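PDB 4BQ2: B-agarase from Saccharophagus degradans, which hydrolyses the beta-1,4-galactosidic linkages of agarose, working from chain ends as an exo-beta-agarase of glycoside hydrolase family 50. Local coordinates for residues A[130-134]-A[154-159]; A[138-142]-A[662-666]; A[413-419]-A[429-434]; A[474-480]-A[593-597]. One frame throughout, in Å; residues are numbered along the deposited sequence. Where two conformers were deposited one is given.

Contact 1: residues A[130-134]-A[154-159]; sequences NDLNL and WMWGVK
Lys-159 reaches back across the turn to the backbone of 130-134 and donates from NZ to the carbonyl O of Asn-133 at 2.8 Å, coming in 37° above the carbonyl plane. A kink at its second torsion (chi2 93°) swings the chain inward. NZ also makes a salt bridge to Asp-125; the carbonyl O of Asp-131 is close to NZ as well, but at a poor angle for bonding. The ammonium group, on a buried residue, is thus held among a carboxylate and main-chain oxygens, which probably favours its charged form. The neighbouring carbonyl, Leu-132 O, lies at the edge of the Trp-154 indole, where NE1 gives it a weak, bent bond (2.8 Å, 125° at the hydrogen). The 130-134 loop keeps its shape through an Asx turn: Asp-131 OD1 accepts from Asn-133 N at 3.0 Å, while OD2 is taken up by Ser-126 OG. Apolar contact is looser, with Leu-132 CD2 running alongside Trp-156 CB at 4.1 Å and Leu-134 CD2 flanking Lys-159 CE at 4.3 Å. The whole lies in the CBM-like domain, where Met-155 and Trp-156 both face Thr-99 of the antiparallel strand 97-104, a classic beta bulge; the 130-134 loop, between strands 110-115 and 150-155, packs beside it.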
loop_
_atom_site.group_PDB
_atom_site.type_symbol
_atom_site.label_atom_id
_atom_site.label_comp_id
_atom_site.label_asym_id
_atom_site.label_seq_id
_atom_site.Cartn_x
_atom_site.Cartn_y
_atom_site.Cartn_z
ATOM N N ASN A 130 3.366 15.191 2.091
ATOM C CA ASN A 130 3.020 13.775 2.289
ATOM C C ASN A 130 1.518 13.505 2.369
ATOM O O ASN A 130 1.106 12.364 2.629
ATOM C CB ASN A 130 3.700 13.226 3.547
ATOM C CG ASN A 130 5.196 13.072 3.373
ATOM O OD1 ASN A 130 5.714 13.172 2.254
ATOM N ND2 ASN A 130 5.900 12.831 4.475
ATOM N N ASP A 131 0.712 14.551 2.158
ATOM C CA ASP A 131 -0.737 14.385 2.117
ATOM C C ASP A 131 -1.198 14.065 0.694
ATOM O O ASP A 131 -1.395 14.981 -0.123
ATOM C CB ASP A 131 -1.468 15.618 2.670
ATOM C CG ASP A 131 -2.967 15.426 2.682
ATOM O OD1 ASP A 131 -3.402 14.272 2.470
ATOM O OD2 ASP A 131 -3.718 16.406 2.879
ATOM N N LEU A 132 -1.365 12.766 0.400
ATOM C CA LEU A 132 -1.805 12.328 -0.934
ATOM C C LEU A 132 -3.318 12.454 -1.131
ATOM O O LEU A 132 -3.805 12.254 -2.207
ATOM C CB LEU A 132 -1.363 10.875 -1.214
ATOM C CG LEU A 132 0.153 10.665 -0.981
ATOM C CD1 LEU A 132 0.583 9.244 -1.307
ATOM C CD2 LEU A 132 0.974 11.660 -1.789
ATOM N N ASN A 133 -4.052 12.748 -0.068
ATOM C CA ASN A 133 -5.509 12.835 -0.133
ATOM C C ASN A 133 -6.015 14.110 -0.772
ATOM O O ASN A 133 -5.259 15.065 -0.944
ATOM C CB ASN A 133 -6.075 12.776 1.287
ATOM C CG ASN A 133 -5.630 11.542 2.016
ATOM O OD1 ASN A 133 -4.927 11.616 3.044
ATOM N ND2 ASN A 133 -5.998 10.402 1.479
ATOM N N LEU A 134 -7.312 14.124 -1.093
ATOM C CA LEU A 134 -8.007 15.370 -1.380
ATOM C C LEU A 134 -8.421 16.009 -0.042
ATOM O O LEU A 134 -8.248 15.394 1.029
ATOM C CB LEU A 134 -9.200 15.090 -2.289
ATOM C CG LEU A 134 -8.722 14.634 -3.676
ATOM C CD1 LEU A 134 -9.709 13.748 -4.398
ATOM C CD2 LEU A 134 -8.287 15.792 -4.564
ATOM N N TRP A 154 -7.715 9.494 -8.272
ATOM C CA TRP A 154 -6.517 10.160 -7.794
ATOM C C TRP A 154 -5.556 9.150 -7.167
ATOM O O TRP A 154 -5.978 8.319 -6.357
ATOM C CB TRP A 154 -6.870 11.219 -6.745
ATOM C CG TRP A 154 -5.653 11.939 -6.268
ATOM C CD1 TRP A 154 -5.055 11.829 -5.044
ATOM C CD2 TRP A 154 -4.877 12.874 -7.017
ATOM N NE1 TRP A 154 -3.929 12.625 -4.990
ATOM C CE2 TRP A 154 -3.805 13.282 -6.193
ATOM C CE3 TRP A 154 -4.984 13.413 -8.319
ATOM C CZ2 TRP A 154 -2.853 14.233 -6.606
ATOM C CZ3 TRP A 154 -4.019 14.360 -8.742
ATOM C CH2 TRP A 154 -2.967 14.752 -7.884
ATOM N N MET A 155 -4.271 9.262 -7.524
ATOM C CA MET A 155 -3.206 8.428 -6.979
ATOM C C MET A 155 -2.226 9.267 -6.156
ATOM O O MET A 155 -2.102 9.091 -4.916
ATOM C CB MET A 155 -2.496 7.648 -8.109
ATOM C CG MET A 155 -3.440 6.751 -8.908
ATOM S SD MET A 155 -4.135 5.381 -7.946
ATOM C CE MET A 155 -2.787 4.204 -8.101
ATOM N N TRP A 156 -1.527 10.187 -6.814
ATOM C CA TRP A 156 -0.560 11.052 -6.107
ATOM C C TRP A 156 -0.071 12.139 -7.042
ATOM O O TRP A 156 -0.306 12.075 -8.258
ATOM C CB TRP A 156 0.670 10.240 -5.635
ATOM C CG TRP A 156 1.149 9.261 -6.668
ATOM C CD1 TRP A 156 1.868 9.526 -7.799
ATOM C CD2 TRP A 156 0.910 7.853 -6.666
ATOM N NE1 TRP A 156 2.097 8.364 -8.505
ATOM C CE2 TRP A 156 1.506 7.324 -7.833
ATOM C CE3 TRP A 156 0.242 6.982 -5.786
ATOM C CZ2 TRP A 156 1.459 5.956 -8.144
ATOM C CZ3 TRP A 156 0.175 5.616 -6.111
ATOM C CH2 TRP A 156 0.792 5.122 -7.274
ATOM N N GLY A 157 0.648 13.113 -6.471
ATOM C CA GLY A 157 1.358 14.102 -7.266
ATOM C C GLY A 157 0.806 15.502 -7.036
ATOM O O GLY A 157 0.192 15.799 -5.988
ATOM N N VAL A 158 0.990 16.361 -8.032
ATOM C CA VAL A 158 0.633 17.779 -7.880
ATOM C C VAL A 158 -0.812 18.026 -8.329
ATOM O O VAL A 158 -1.165 17.715 -9.473
ATOM C CB VAL A 158 1.619 18.707 -8.645
ATOM C CG1 VAL A 158 1.147 20.153 -8.561
ATOM C CG2 VAL A 158 3.025 18.585 -8.068
ATOM N N LYS A 159 -1.638 18.558 -7.433
ATOM C CA LYS A 159 -3.059 18.800 -7.749
ATOM C C LYS A 159 -3.305 19.955 -8.737
ATOM O O LYS A 159 -4.259 19.924 -9.534
ATOM C CB LYS A 159 -3.872 19.039 -6.477
ATOM C CG LYS A 159 -4.348 17.747 -5.792
ATOM C CD LYS A 159 -3.371 17.269 -4.716
ATOM C CE LYS A 159 -4.030 16.200 -3.812
ATOM N NZ LYS A 159 -3.196 15.948 -2.586
#

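Contact 2: residues A[138-142]-A[662-666]; sequences LRSNP and SYHPG
Tyr-663 and His-664 meet Leu-138 to Pro-142 where a loop of the CBM-like domain is laid against a loop of the catalytic domain, a loop-to-loop interface between parts of the chain more than 500 residues apart. The aromatic part is a CH-pi contact: Pro-142 spreads its ring over one face of Tyr-663, with CD 4.0 Å from the ring centroid and only 13° off the normal. Its CB lies over the same ring, nearest CE1. Apolar packing adds Leu-138, whose CD2 comes within 3.6 Å of Tyr-663 CD2. On His-664 the CD2 corner does the touching; Ser-140 CB stands 3.4 Å from it and Arg-139 CG 3.7 Å. Arg-139 then bends at chi2 and chi3, carrying its guanidinium off to the carbonyl O of Asp-712. Polar bonds fix the imidazole: ND1 accepts from Gly-666 N (3.0 Å, 156°), and NE2 makes a weak bond to Trp-154 O. Within 662-666, Ser-662 OG donates to His-664 O. No direct hydrogen bond spans the two segments; a single water does this instead, next to Ser-140 OG, which itself accepts from Trp-154 N. The water accepts from Ser-140 OG at 2.6 Å and donates to Asn-141 O at 2.8 Å and to Tyr-663 O at 2.7 Å.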
loop_
_atom_site.group_PDB
_atom_site.type_symbol
_atom_site.label_atom_id
_atom_site.label_comp_id
_atom_site.label_asym_id
_atom_site.label_seq_id
_atom_site.Cartn_x
_atom_site.Cartn_y
_atom_site.Cartn_z
ATOM N N LEU A 138 -10.326 11.879 1.868
ATOM C CA LEU A 138 -10.471 10.679 1.057
ATOM C C LEU A 138 -9.326 10.658 0.039
ATOM O O LEU A 138 -8.982 11.715 -0.504
ATOM C CB LEU A 138 -11.798 10.737 0.311
ATOM C CG LEU A 138 -13.026 10.230 1.092
ATOM C CD1 LEU A 138 -13.341 11.117 2.280
ATOM C CD2 LEU A 138 -14.197 10.136 0.136
ATOM N N ARG A 139 -8.723 9.479 -0.206
ATOM C CA ARG A 139 -7.629 9.378 -1.178
ATOM C C ARG A 139 -8.137 9.736 -2.564
ATOM O O ARG A 139 -7.429 10.326 -3.353
ATOM C CB ARG A 139 -7.001 7.960 -1.205
ATOM C CG ARG A 139 -5.727 7.887 -2.066
ATOM C CD ARG A 139 -4.694 8.918 -1.593
ATOM N NE ARG A 139 -4.456 8.818 -0.142
ATOM C CZ ARG A 139 -3.485 8.115 0.434
ATOM N NH1 ARG A 139 -2.588 7.453 -0.309
ATOM N NH2 ARG A 139 -3.386 8.101 1.760
ATOM N N SER A 140 -9.380 9.362 -2.847
ATOM C CA SER A 140 -10.074 9.839 -4.020
ATOM C C SER A 140 -11.522 10.053 -3.626
ATOM O O SER A 140 -12.086 9.336 -2.762
ATOM C CB SER A 140 -9.973 8.846 -5.180
ATOM O OG SER A 140 -10.055 9.529 -6.421
ATOM N N ASN A 141 -12.114 11.050 -4.270
ATOM C CA ASN A 141 -13.434 11.517 -3.932
ATOM C C ASN A 141 -14.495 10.901 -4.779
ATOM O O ASN A 141 -14.231 10.446 -5.902
ATOM C CB ASN A 141 -13.497 13.061 -4.113
ATOM C CG ASN A 141 -13.070 13.813 -2.870
ATOM O OD1 ASN A 141 -12.937 13.226 -1.791
ATOM N ND2 ASN A 141 -12.836 15.119 -3.006
ATOM N N PRO A 142 -15.748 10.955 -4.284
ATOM C CA PRO A 142 -16.838 10.696 -5.212
ATOM C C PRO A 142 -16.784 11.775 -6.287
ATOM O O PRO A 142 -16.200 12.829 -6.051
ATOM C CB PRO A 142 -18.107 10.836 -4.340
ATOM C CG PRO A 142 -17.676 11.525 -3.097
ATOM C CD PRO A 142 -16.200 11.301 -2.923
ATOM N N SER A 662 -17.098 1.451 -3.714
ATOM C CA SER A 662 -15.910 2.219 -3.344
ATOM C C SER A 662 -15.620 3.382 -4.279
ATOM O O SER A 662 -15.799 3.282 -5.465
ATOM C CB SER A 662 -14.662 1.312 -3.283
ATOM O OG SER A 662 -13.585 2.026 -2.705
ATOM N N TYR A 663 -15.081 4.460 -3.738
ATOM C CA TYR A 663 -14.613 5.566 -4.577
ATOM C C TYR A 663 -13.216 5.348 -5.139
ATOM O O TYR A 663 -12.754 6.143 -5.944
ATOM C CB TYR A 663 -14.569 6.844 -3.758
ATOM C CG TYR A 663 -15.874 7.167 -3.060
ATOM C CD1 TYR A 663 -17.084 7.057 -3.735
ATOM C CD2 TYR A 663 -15.887 7.609 -1.736
ATOM C CE1 TYR A 663 -18.286 7.377 -3.124
ATOM C CE2 TYR A 663 -17.086 7.914 -1.108
ATOM C CZ TYR A 663 -18.280 7.797 -1.804
ATOM O OH TYR A 663 -19.486 8.099 -1.171
ATOM N N HIS A 664 -12.536 4.302 -4.684
ATOM C CA HIS A 664 -11.134 4.098 -5.033
ATOM C C HIS A 664 -10.879 2.611 -4.960
ATOM O O HIS A 664 -11.183 1.973 -3.940
ATOM C CB HIS A 664 -10.241 4.821 -4.019
ATOM C CG HIS A 664 -8.840 5.063 -4.496
ATOM N ND1 HIS A 664 -8.074 4.090 -5.111
ATOM C CD2 HIS A 664 -8.059 6.163 -4.412
ATOM C CE1 HIS A 664 -6.898 4.603 -5.430
ATOM N NE2 HIS A 664 -6.863 5.855 -5.011
ATOM N N PRO A 665 -10.380 2.041 -6.059
ATOM C CA PRO A 665 -10.118 0.613 -6.089
ATOM C C PRO A 665 -8.927 0.204 -5.226
ATOM O O PRO A 665 -8.925 -0.911 -4.705
ATOM C CB PRO A 665 -9.866 0.317 -7.557
ATOM C CG PRO A 665 -9.692 1.619 -8.240
ATOM C CD PRO A 665 -10.061 2.727 -7.327
ATOM N N GLY A 666 -7.994 1.123 -4.993
ATOM C CA GLY A 666 -6.710 0.797 -4.371
ATOM C C GLY A 666 -5.543 1.020 -5.341
ATOM O O GLY A 666 -5.680 1.736 -6.321
HETATM O O HOH W 1 -12.393 8.631 -6.972
#

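Contact 3: residues A[413-419]-A[429-434]; sequences TSLGNWT and IPFFAN
Phe-432 turns the edge of its ring to Ser-414, with CE1 3.5 Å from Ser-414 CB, which lies in the ring plane. Its CD1 edge also nears the carbonyl O of Leu-415. Ser-414 OG, set between backbone N and carbonyl carbon (chi1 63°), is bonded to Thr-284 O and His-697 NE2, and the His-697 ring in turn meets Phe-432 edge-to-face. On another side Ile-429 CG2 fits against the branch point of Leu-415, 3.8 Å from its CG, under helix 394-410. Between these side chains runs a parallel bridge centred on Leu-415: its N donates to Pro-430 O (2.9 Å, 166°), and its O accepts from Phe-432 N (3.0 Å). With Gly-416 bonded to Leu-286 and Phe-431 to Val-484, the 413-419 segment lies between strands 280-287 and 431-435, in the place of a strand of the (beta/alpha)8 barrel expected for this family. Toward the strands' C-terminal ends, the side where such glycosidases bind substrate, Asn-434 crosses both Asn-417 and Trp-418 at about a right angle. Asn-417 OD1 presses on Asn-434 CB at 3.1 Å and is buried without a polar partner, while its ND2 sits over the centre of the Trp-418 ring. Water links the rest: one water accepts from Trp-418 NE1 and Asn-434 ND2 (2.6 Å to the latter), another donates to Thr-419 O and Asn-434 OD1, and a third accepts from Thr-419 N and lies 2.8 Å from Phe-432 O.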
loop_
_atom_site.group_PDB
_atom_site.type_symbol
_atom_site.label_atom_id
_atom_site.label_comp_id
_atom_site.label_asym_id
_atom_site.label_seq_id
_atom_site.Cartn_x
_atom_site.Cartn_y
_atom_site.Cartn_z
ATOM N N THR A 413 -2.599 -20.598 4.478
ATOM C CA THR A 413 -1.764 -21.360 5.373
ATOM C C THR A 413 -1.339 -20.508 6.585
ATOM O O THR A 413 -0.697 -21.027 7.512
ATOM C CB THR A 413 -0.524 -21.903 4.661
ATOM O OG1 THR A 413 0.220 -20.822 4.123
ATOM C CG2 THR A 413 -0.886 -22.888 3.530
ATOM N N SER A 414 -1.713 -19.223 6.603
ATOM C CA SER A 414 -1.342 -18.344 7.714
ATOM C C SER A 414 -2.290 -17.174 7.872
ATOM O O SER A 414 -3.041 -16.870 6.945
ATOM C CB SER A 414 0.056 -17.740 7.459
ATOM O OG SER A 414 0.073 -16.920 6.308
ATOM N N LEU A 415 -2.188 -16.523 9.036
ATOM C CA LEU A 415 -2.600 -15.121 9.301
ATOM C C LEU A 415 -1.383 -14.248 9.058
ATOM O O LEU A 415 -0.297 -14.568 9.526
ATOM C CB LEU A 415 -3.058 -14.960 10.761
ATOM C CG LEU A 415 -4.053 -16.036 11.246
ATOM C CD1 LEU A 415 -4.384 -15.931 12.748
ATOM C CD2 LEU A 415 -5.329 -16.030 10.425
ATOM N N GLY A 416 -1.549 -13.147 8.327
ATOM C CA GLY A 416 -0.396 -12.417 7.809
ATOM C C GLY A 416 -0.022 -11.348 8.800
ATOM O O GLY A 416 -0.327 -11.454 10.005
ATOM N N ASN A 417 0.658 -10.318 8.316
ATOM C CA ASN A 417 1.147 -9.280 9.192
ATOM C C ASN A 417 0.027 -8.481 9.846
ATOM O O ASN A 417 -1.055 -8.388 9.297
ATOM C CB ASN A 417 2.061 -8.323 8.413
ATOM C CG ASN A 417 3.032 -7.598 9.320
ATOM O OD1 ASN A 417 3.330 -8.061 10.450
ATOM N ND2 ASN A 417 3.579 -6.501 8.832
ATOM N N TRP A 418 0.338 -7.883 10.988
ATOM C CA TRP A 418 -0.604 -7.109 11.789
ATOM C C TRP A 418 -1.842 -7.938 12.104
ATOM O O TRP A 418 -2.990 -7.478 11.933
ATOM C CB TRP A 418 -0.955 -5.789 11.082
ATOM C CG TRP A 418 0.307 -4.984 10.816
ATOM C CD1 TRP A 418 1.151 -4.456 11.740
ATOM C CD2 TRP A 418 0.807 -4.581 9.526
ATOM N NE1 TRP A 418 2.157 -3.746 11.115
ATOM C CE2 TRP A 418 1.983 -3.832 9.756
ATOM C CE3 TRP A 418 0.380 -4.808 8.199
ATOM C CZ2 TRP A 418 2.739 -3.278 8.710
ATOM C CZ3 TRP A 418 1.122 -4.259 7.148
ATOM C CH2 TRP A 418 2.299 -3.503 7.424
ATOM N N THR A 419 -1.575 -9.163 12.553
ATOM C CA THR A 419 -2.612 -10.008 13.193
ATOM C C THR A 419 -2.713 -9.641 14.673
ATOM O O THR A 419 -1.691 -9.572 15.389
ATOM C CB THR A 419 -2.291 -11.499 12.980
ATOM O OG1 THR A 419 -2.526 -11.805 11.606
ATOM C CG2 THR A 419 -3.194 -12.416 13.873
ATOM N N ILE A 429 -4.059 -22.344 13.126
ATOM C CA ILE A 429 -3.450 -21.792 11.906
ATOM C C ILE A 429 -2.242 -20.930 12.319
ATOM O O ILE A 429 -2.305 -20.204 13.329
ATOM C CB ILE A 429 -4.468 -20.968 11.048
ATOM C CG1 ILE A 429 -3.847 -20.638 9.672
ATOM C CG2 ILE A 429 -4.929 -19.700 11.800
ATOM C CD1 ILE A 429 -4.828 -19.930 8.724
ATOM N N PRO A 430 -1.109 -21.065 11.598
ATOM C CA PRO A 430 0.066 -20.279 11.963
ATOM C C PRO A 430 -0.159 -18.798 11.745
ATOM O O PRO A 430 -1.094 -18.402 11.028
ATOM C CB PRO A 430 1.143 -20.773 10.969
ATOM C CG PRO A 430 0.671 -22.117 10.547
ATOM C CD PRO A 430 -0.826 -21.966 10.470
ATOM N N PHE A 431 0.705 -17.973 12.321
ATOM C CA PHE A 431 0.572 -16.512 12.165
ATOM C C PHE A 431 1.943 -15.859 12.046
ATOM O O PHE A 431 2.953 -16.442 12.444
ATOM C CB PHE A 431 -0.144 -15.897 13.382
ATOM C CG PHE A 431 0.595 -16.095 14.680
ATOM C CD1 PHE A 431 0.488 -17.307 15.389
ATOM C CD2 PHE A 431 1.403 -15.074 15.193
ATOM C CE1 PHE A 431 1.182 -17.488 16.598
ATOM C CE2 PHE A 431 2.087 -15.245 16.380
ATOM C CZ PHE A 431 1.963 -16.440 17.097
ATOM N N PHE A 432 1.958 -14.640 11.517
ATOM C CA PHE A 432 3.177 -13.820 11.454
ATOM C C PHE A 432 3.065 -12.771 12.517
ATOM O O PHE A 432 1.988 -12.205 12.687
ATOM C CB PHE A 432 3.337 -13.180 10.075
ATOM C CG PHE A 432 3.732 -14.171 9.025
ATOM C CD1 PHE A 432 2.844 -15.162 8.611
ATOM C CD2 PHE A 432 5.019 -14.147 8.491
ATOM C CE1 PHE A 432 3.209 -16.122 7.656
ATOM C CE2 PHE A 432 5.396 -15.082 7.518
ATOM C CZ PHE A 432 4.490 -16.066 7.098
ATOM N N ALA A 433 4.162 -12.526 13.229
ATOM C CA ALA A 433 4.175 -11.534 14.304
ATOM C C ALA A 433 4.822 -10.267 13.781
ATOM O O ALA A 433 5.454 -10.308 12.751
ATOM C CB ALA A 433 4.970 -12.038 15.496
ATOM N N ASN A 434 4.700 -9.167 14.527
ATOM C CA ASN A 434 5.332 -7.907 14.146
ATOM C C ASN A 434 5.589 -7.008 15.319
ATOM O O ASN A 434 4.918 -7.088 16.375
ATOM C CB ASN A 434 4.432 -7.124 13.177
ATOM C CG ASN A 434 3.202 -6.516 13.867
ATOM O OD1 ASN A 434 2.135 -7.173 14.061
ATOM N ND2 ASN A 434 3.336 -5.271 14.245
HETATM O O HOH W 2 4.768 -3.782 12.648
HETATM O O HOH W 3 0.957 -9.820 13.628
HETATM O O HOH W 4 -0.138 -7.373 15.923
#

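Contact 4: residues A[474-480]-A[593-597]; sequences SEEIKNS and YMPNH
Ser-474, in the last turn of helix 460-477, abuts Tyr-593 and Met-594 at the end of helix 565-593, joining the C-terminal ends of two outer helices of what is probably a (beta/alpha)8 barrel, just before their chains enter strands 483-488 and 598-599. In the conformer described, its CB rests 3.6 Å from Met-594 CG, and its OG lies 3.0 Å from Tyr-593 O, a bond left unsettled because the hydroxyl proton has another acceptor in reach. One turn on, Ile-477, also modelled in two conformers, points toward the 593-597 loop; in the one described CG1 approaches the Met-594 sulfur SD at 4.2 Å, and CG2 sits over one face of the His-597 imidazole, offset to the rim. Lys-478 then leaves the helix with positive phi, though its N still bonds Ser-474 O. Asn-479 also has positive phi and brings its amide up to Asn-596 and the edge of His-597. This tight bend lets Ser-480 N return to Ile-477 O at 2.9 Å and turns the carbonyl of Ser-480 toward the opposite loop, where a type I turn from Met-594 to His-597 presents the imidazole. Tyr-261 meets this histidine edge-to-face. The bond that results is nearly straight: His-597 NE2 donates to Ser-480 O at 2.9 Å with 163° at the hydrogen, the acceptor in the ring plane but the donor 43° out of the carbonyl plane.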
loop_
_atom_site.group_PDB
_atom_site.type_symbol
_atom_site.label_atom_id
_atom_site.label_comp_id
_atom_site.label_asym_id
_atom_site.label_seq_id
_atom_site.Cartn_x
_atom_site.Cartn_y
_atom_site.Cartn_z
ATOM N N SER A 474 8.170 -10.906 21.926
ATOM C CA SER A 474 8.466 -12.218 22.505
ATOM C C SER A 474 7.458 -12.580 23.604
ATOM O O SER A 474 7.004 -13.732 23.709
ATOM C CB SER A 474 9.892 -12.305 23.051
ATOM O OG SER A 474 10.095 -13.578 23.663
ATOM N N GLU A 475 7.101 -11.585 24.409
ATOM C CA GLU A 475 6.067 -11.764 25.435
ATOM C C GLU A 475 4.703 -12.163 24.825
ATOM O O GLU A 475 3.965 -13.003 25.397
ATOM C CB GLU A 475 5.947 -10.461 26.220
ATOM C CG GLU A 475 5.013 -10.507 27.391
ATOM C CD GLU A 475 5.117 -9.208 28.152
ATOM O OE1 GLU A 475 4.891 -8.148 27.548
ATOM O OE2 GLU A 475 5.495 -9.259 29.329
ATOM N N GLU A 476 4.387 -11.580 23.661
ATOM C CA GLU A 476 3.187 -11.922 22.915
ATOM C C GLU A 476 3.144 -13.320 22.304
ATOM O O GLU A 476 2.100 -13.963 22.347
ATOM C CB GLU A 476 2.947 -10.928 21.756
ATOM C CG GLU A 476 2.752 -9.505 22.210
ATOM C CD GLU A 476 2.465 -8.544 21.083
ATOM O OE1 GLU A 476 3.169 -8.537 20.069
ATOM O OE2 GLU A 476 1.527 -7.744 21.240
ATOM N N ILE A 477 4.287 -13.706 21.730
ATOM C CA ILE A 477 4.534 -14.912 20.930
ATOM C C ILE A 477 4.632 -16.163 21.784
ATOM O O ILE A 477 4.266 -17.268 21.361
ATOM C CB ILE A 477 5.904 -14.747 20.219
ATOM C CG1 ILE A 477 5.797 -13.694 19.119
ATOM C CG2 ILE A 477 6.432 -16.057 19.681
ATOM C CD1 ILE A 477 4.607 -13.876 18.227
ATOM N N LYS A 478 5.140 -15.960 22.989
ATOM C CA LYS A 478 5.408 -17.060 23.982
ATOM C C LYS A 478 6.177 -18.226 23.379
ATOM O O LYS A 478 5.848 -19.418 23.607
ATOM C CB LYS A 478 4.114 -17.547 24.638
ATOM C CG LYS A 478 3.298 -16.464 25.341
ATOM C CD LYS A 478 2.073 -17.079 26.021
ATOM C CE LYS A 478 1.174 -16.014 26.639
ATOM N NZ LYS A 478 1.593 -15.838 28.060
ATOM N N ASN A 479 7.170 -17.876 22.556
ATOM C CA ASN A 479 8.003 -18.852 21.851
ATOM C C ASN A 479 7.166 -19.918 21.107
ATOM O O ASN A 479 7.607 -21.062 20.959
ATOM C CB ASN A 479 8.971 -19.494 22.867
ATOM C CG ASN A 479 10.088 -20.284 22.207
ATOM O OD1 ASN A 479 10.633 -19.880 21.172
ATOM N ND2 ASN A 479 10.474 -21.406 22.844
ATOM N N SER A 480 5.965 -19.556 20.640
ATOM C CA SER A 480 5.047 -20.554 20.019
ATOM C C SER A 480 5.579 -21.062 18.680
ATOM O O SER A 480 6.007 -20.259 17.855
ATOM C CB SER A 480 3.651 -19.940 19.740
ATOM O OG SER A 480 2.796 -20.913 19.142
ATOM N N TYR A 593 15.664 -12.165 22.010
ATOM C CA TYR A 593 14.443 -12.513 22.726
ATOM C C TYR A 593 13.714 -13.651 22.078
ATOM O O TYR A 593 12.903 -14.306 22.739
ATOM C CB TYR A 593 13.516 -11.296 22.825
ATOM C CG TYR A 593 13.992 -10.272 23.842
ATOM C CD1 TYR A 593 13.837 -10.520 25.210
ATOM C CD2 TYR A 593 14.582 -9.076 23.450
ATOM C CE1 TYR A 593 14.243 -9.591 26.153
ATOM C CE2 TYR A 593 14.996 -8.140 24.396
ATOM C CZ TYR A 593 14.812 -8.404 25.746
ATOM O OH TYR A 593 15.220 -7.528 26.738
ATOM N N MET A 594 13.960 -13.859 20.784
ATOM C CA MET A 594 13.241 -14.937 20.056
ATOM C C MET A 594 14.251 -15.690 19.247
ATOM O O MET A 594 14.226 -15.649 18.023
ATOM C CB MET A 594 12.114 -14.364 19.161
ATOM C CG MET A 594 10.956 -13.762 19.954
ATOM S SD MET A 594 9.895 -12.624 19.032
ATOM C CE MET A 594 10.939 -11.163 18.945
ATOM N N PRO A 595 15.160 -16.417 19.936
ATOM C CA PRO A 595 16.243 -17.054 19.208
ATOM C C PRO A 595 15.829 -18.139 18.211
ATOM O O PRO A 595 16.630 -18.471 17.315
ATOM C CB PRO A 595 17.097 -17.654 20.318
ATOM C CG PRO A 595 16.129 -17.942 21.424
ATOM C CD PRO A 595 15.203 -16.740 21.381
ATOM N N ASN A 596 14.633 -18.712 18.383
ATOM C CA ASN A 596 14.158 -19.786 17.535
ATOM C C ASN A 596 13.456 -19.318 16.248
ATOM O O ASN A 596 13.264 -20.120 15.338
ATOM C CB ASN A 596 13.188 -20.667 18.310
ATOM C CG ASN A 596 13.788 -21.237 19.583
ATOM O OD1 ASN A 596 13.347 -20.915 20.712
ATOM N ND2 ASN A 596 14.802 -22.038 19.428
ATOM N N HIS A 597 13.078 -18.038 16.179
ATOM C CA HIS A 597 12.148 -17.586 15.142
ATOM C C HIS A 597 12.810 -16.820 14.016
ATOM O O HIS A 597 13.796 -16.121 14.239
ATOM C CB HIS A 597 11.010 -16.777 15.781
ATOM C CG HIS A 597 10.078 -17.646 16.554
ATOM N ND1 HIS A 597 10.302 -17.995 17.869
ATOM C CD2 HIS A 597 8.933 -18.263 16.185
ATOM C CE1 HIS A 597 9.339 -18.810 18.272
ATOM N NE2 HIS A 597 8.484 -18.967 17.274
#

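The four contacts form two touching pairs, the centres of contacts 2 and 3 being about 28 Å apart. Contacts 1 and 2, with centres 12 Å apart, share the CBM-like domain, which elsewhere holds the calcium ion through residues such as Asp-7 and Asp-185; contact 2 carries it onto the catalytic domain, and Trp-154 CD1 lies 3.3 Å from Arg-139 O. Contacts 3 and 4, 14 Å apart at their centres, belong to the barrel: in the conformer described Ile-477 packs on Ala-433 and Phe-431, helix 460-477 lying against strand 431-435. In contact 3, the Trp-418 side chain lies about 4 Å from a bound glycerol, probably from the crystallisation liquor, that may mark a pocket.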